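Local atomic coordinates of 4-aminobutyrate transaminase (Acinetobacter baumannii, PDB entry 6WOP), a protein that catalyses transfer of the amino group of 4-aminobutyrate to 2-oxoglutarate with pyridoxal 5'-phosphate as cofactor, as a class-III aminotransferase. Residues D288-P292 against G293-G297; K177-S180 against V181-I185. One frame throughout, in Å; residues are numbered along the deposited sequence.

Contact 1 of 2, residues D288-P292 against G293-G297; sequences DAPNP and GGLGG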
# COMPACT_ATOMS: atom_id res chain seq x y z
N ASP A 288 24.74 8.84 -5.88
CA ASP A 288 25.03 8.00 -7.04
C ASP A 288 24.30 6.66 -7.01
O ASP A 288 24.56 5.82 -7.88
CB ASP A 288 26.54 7.70 -7.14
CG ASP A 288 27.27 8.76 -7.92
OD1 ASP A 288 26.62 9.40 -8.78
OD2 ASP A 288 28.47 8.98 -7.66
N ALA A 289 23.43 6.43 -6.03
CA ALA A 289 22.82 5.10 -5.94
C ALA A 289 21.92 4.83 -7.13
O ALA A 289 22.06 3.75 -7.73
CB ALA A 289 22.08 4.94 -4.60
N PRO A 290 20.96 5.69 -7.49
CA PRO A 290 20.09 5.35 -8.64
C PRO A 290 20.89 5.19 -9.92
O PRO A 290 21.90 5.87 -10.13
CB PRO A 290 19.14 6.55 -8.75
CG PRO A 290 19.04 7.10 -7.31
CD PRO A 290 20.49 6.92 -6.80
N ASN A 291 20.45 4.25 -10.76
CA ASN A 291 21.11 4.01 -12.03
C ASN A 291 20.72 5.05 -13.08
O ASN A 291 19.70 5.75 -12.95
CB ASN A 291 20.75 2.61 -12.52
CG ASN A 291 21.37 1.53 -11.69
OD1 ASN A 291 22.57 1.26 -11.82
ND2 ASN A 291 20.57 0.88 -10.85
N PRO A 292 21.56 5.25 -14.08
CA PRO A 292 21.27 6.26 -15.09
C PRO A 292 19.91 5.99 -15.73
O PRO A 292 19.58 4.85 -16.07
CB PRO A 292 22.39 6.08 -16.12
CG PRO A 292 23.48 5.42 -15.40
CD PRO A 292 22.83 4.53 -14.36
N GLY A 293 19.13 7.04 -15.87
CA GLY A 293 17.75 6.95 -16.30
C GLY A 293 16.79 7.01 -15.15
O GLY A 293 15.61 7.29 -15.35
N GLY A 294 17.29 6.75 -13.93
CA GLY A 294 16.46 6.67 -12.74
C GLY A 294 16.03 7.99 -12.17
O GLY A 294 15.10 8.01 -11.36
N LEU A 295 16.69 9.09 -12.55
CA LEU A 295 16.36 10.40 -12.05
C LEU A 295 16.22 11.34 -13.26
O LEU A 295 16.91 11.17 -14.26
CB LEU A 295 17.47 10.96 -11.15
CG LEU A 295 17.81 10.24 -9.85
CD1 LEU A 295 19.02 10.91 -9.13
CD2 LEU A 295 16.55 10.23 -8.97
N GLY A 296 15.35 12.31 -13.15
CA GLY A 296 15.37 13.26 -14.27
C GLY A 296 14.09 14.06 -14.26
O GLY A 296 13.44 14.20 -13.24
N GLY A 297 13.70 14.51 -15.46
CA GLY A 297 12.51 15.35 -15.48
C GLY A 297 12.58 16.45 -16.53
O GLY A 297 13.63 17.05 -16.72

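Contact 2 of 2, residues K177-S180 against V181-I185; sequences KGIS and VDAAI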
# COMPACT_ATOMS: atom_id res chain seq x y z
N LYS A 177 5.93 23.45 24.27
CA LYS A 177 4.61 22.85 24.24
C LYS A 177 4.62 21.53 24.96
O LYS A 177 3.73 20.72 24.77
CB LYS A 177 4.10 22.66 22.81
CG LYS A 177 3.89 23.94 22.02
CD LYS A 177 2.47 24.09 21.51
CE LYS A 177 2.44 24.53 20.06
NZ LYS A 177 3.20 25.85 19.80
N GLY A 178 5.64 21.29 25.78
CA GLY A 178 5.66 20.09 26.57
C GLY A 178 5.93 18.83 25.79
O GLY A 178 5.50 17.75 26.20
N ILE A 179 6.60 18.93 24.64
CA ILE A 179 7.11 17.76 23.96
C ILE A 179 8.64 17.84 24.02
O ILE A 179 9.28 18.51 23.20
CB ILE A 179 6.60 17.64 22.53
CG1 ILE A 179 5.06 17.57 22.55
CG2 ILE A 179 7.20 16.43 21.80
CD1 ILE A 179 4.41 17.94 21.24
N SER A 180 9.23 17.19 25.01
CA SER A 180 10.67 17.26 25.22
C SER A 180 11.42 16.51 24.12
O SER A 180 10.85 15.75 23.33
CB SER A 180 11.02 16.67 26.58
OG SER A 180 10.66 15.30 26.61
N VAL A 181 12.72 16.76 24.05
CA VAL A 181 13.56 15.96 23.16
C VAL A 181 13.44 14.48 23.50
O VAL A 181 13.27 13.64 22.61
CB VAL A 181 15.02 16.44 23.25
CG1 VAL A 181 15.94 15.53 22.46
CG2 VAL A 181 15.09 17.91 22.73
N ASP A 182 13.44 14.14 24.81
CA ASP A 182 13.22 12.73 25.19
C ASP A 182 11.94 12.19 24.60
O ASP A 182 11.91 11.06 24.06
CB ASP A 182 13.16 12.62 26.69
CG ASP A 182 14.51 12.55 27.34
OD1 ASP A 182 15.51 12.38 26.65
OD2 ASP A 182 14.56 12.65 28.58
N ALA A 183 10.83 12.94 24.73
CA ALA A 183 9.55 12.42 24.23
C ALA A 183 9.58 12.24 22.73
O ALA A 183 8.96 11.31 22.19
CB ALA A 183 8.41 13.34 24.61
N ALA A 184 10.22 13.19 22.02
CA ALA A 184 10.30 13.07 20.56
C ALA A 184 11.13 11.86 20.16
O ALA A 184 10.77 11.10 19.24
CB ALA A 184 10.87 14.40 19.98
N ILE A 185 12.27 11.67 20.80
CA ILE A 185 13.09 10.52 20.45
C ILE A 185 12.34 9.24 20.79
O ILE A 185 12.29 8.29 20.00
CB ILE A 185 14.45 10.60 21.20
CG1 ILE A 185 15.36 11.68 20.58
CG2 ILE A 185 15.21 9.25 21.16
CD1 ILE A 185 15.85 11.35 19.22

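Contact 1 of 2, residues D288-P292 against G293-G297
The pyrrolidine ring of Pro290 meets Leu295 at its CB corner and not over a face: the ring's CB lies 4.1 Å from CG of Leu295, so the leucine's branch point, from which both methyls spread, sits beside the ring. Pro290 and Leu295 flank a type II beta turn from Asn291 to Gly294, one just before it and one just after. Pro292 and Gly293 hold the two central positions of the turn, and the positive phi of Gly293 (99°) is the conformation that glycine takes easily at the third place. Leu295 places CG beside its own backbone N and opposite the carbonyl carbon (chi1 -63°), which carries the isobutyl group back toward Pro290.

The turn and its flanks belong to the subunit interface. Arg18 of the second subunit hydrogen-bonds two successive carbonyls, through NE to Asp288 O and NH2 to Ala289 O, while Asp159 of that subunit accepts from Asn291 N. Leu295 packs on Val20 of the second subunit and on Asn118 of helix 112-127 in its own chain, and Pro290 rests on Cys125 of the same helix. Within the turn itself, Gly293 N comes to 3.2 Å from Asn291 O but at too poor an angle to bond. The tie is made one residue later, by the backbone hydrogen bond that spans the two central residues, from Gly294 N to Asn291 O at 2.8 Å.

Contact 2 of 2, residues K177-S180 against V181-I185
Ser180 caps the helix that begins at Val181, and its hydroxyl does the work: OG accepts from Ala183 N at 3.0 Å, nearly straight at 159°. The torsion that allows this holds OG between the backbone N and the carbonyl carbon (chi1 63°), leaning over the first turn. Beside this N-cap bond, Ser180 O takes Ala184 N at 2.9 Å, the first i to i+4 bond of the helix, so one residue satisfies two successive amides. OG also lies against the CB of Ala183, 3.6 Å away, and that of Asp182. The chain before the cap adds an apolar touch, Ile179 CG2 resting 4.3 Å from Ala183 CB, while Gly178 and Ile179 both face Val174, the geometry of a G1 beta bulge.

Farther out, Asp182 turns from the cap to a salt bridge with Arg225, and its carboxylate near the helix start would probably be stabilised by the helix dipole. Lys177 NZ reaches a salt bridge with Glu360. The loop joins strand 167-170 to helix 181-194, which lies against helix 220-233: Val181 packs on Glu221 and Arg225, Ala184 and Ile185 on Phe222.

Overall arrangement
Contact 2 comes first along the chain and contact 1 well after it; their centres are 38 Å apart and their nearest atoms about 25 Å, so they do not touch. Both attach to the same seven-stranded mixed sheet, near its opposite ends: 177-185 follows the outermost strand 167-170, whereas 288-297 comes after strand 278-283, next to the other outer strand. Contact 1 is built into a subunit interface, and in relatives the loop continuing from it reaches the cofactor phosphate of the partner subunit. Contact 2 meets no other chain of the assembly; the side chain of Asp182 is about 5 Å from a bound D(-)-tartaric acid, probably from the crystallisation liquor.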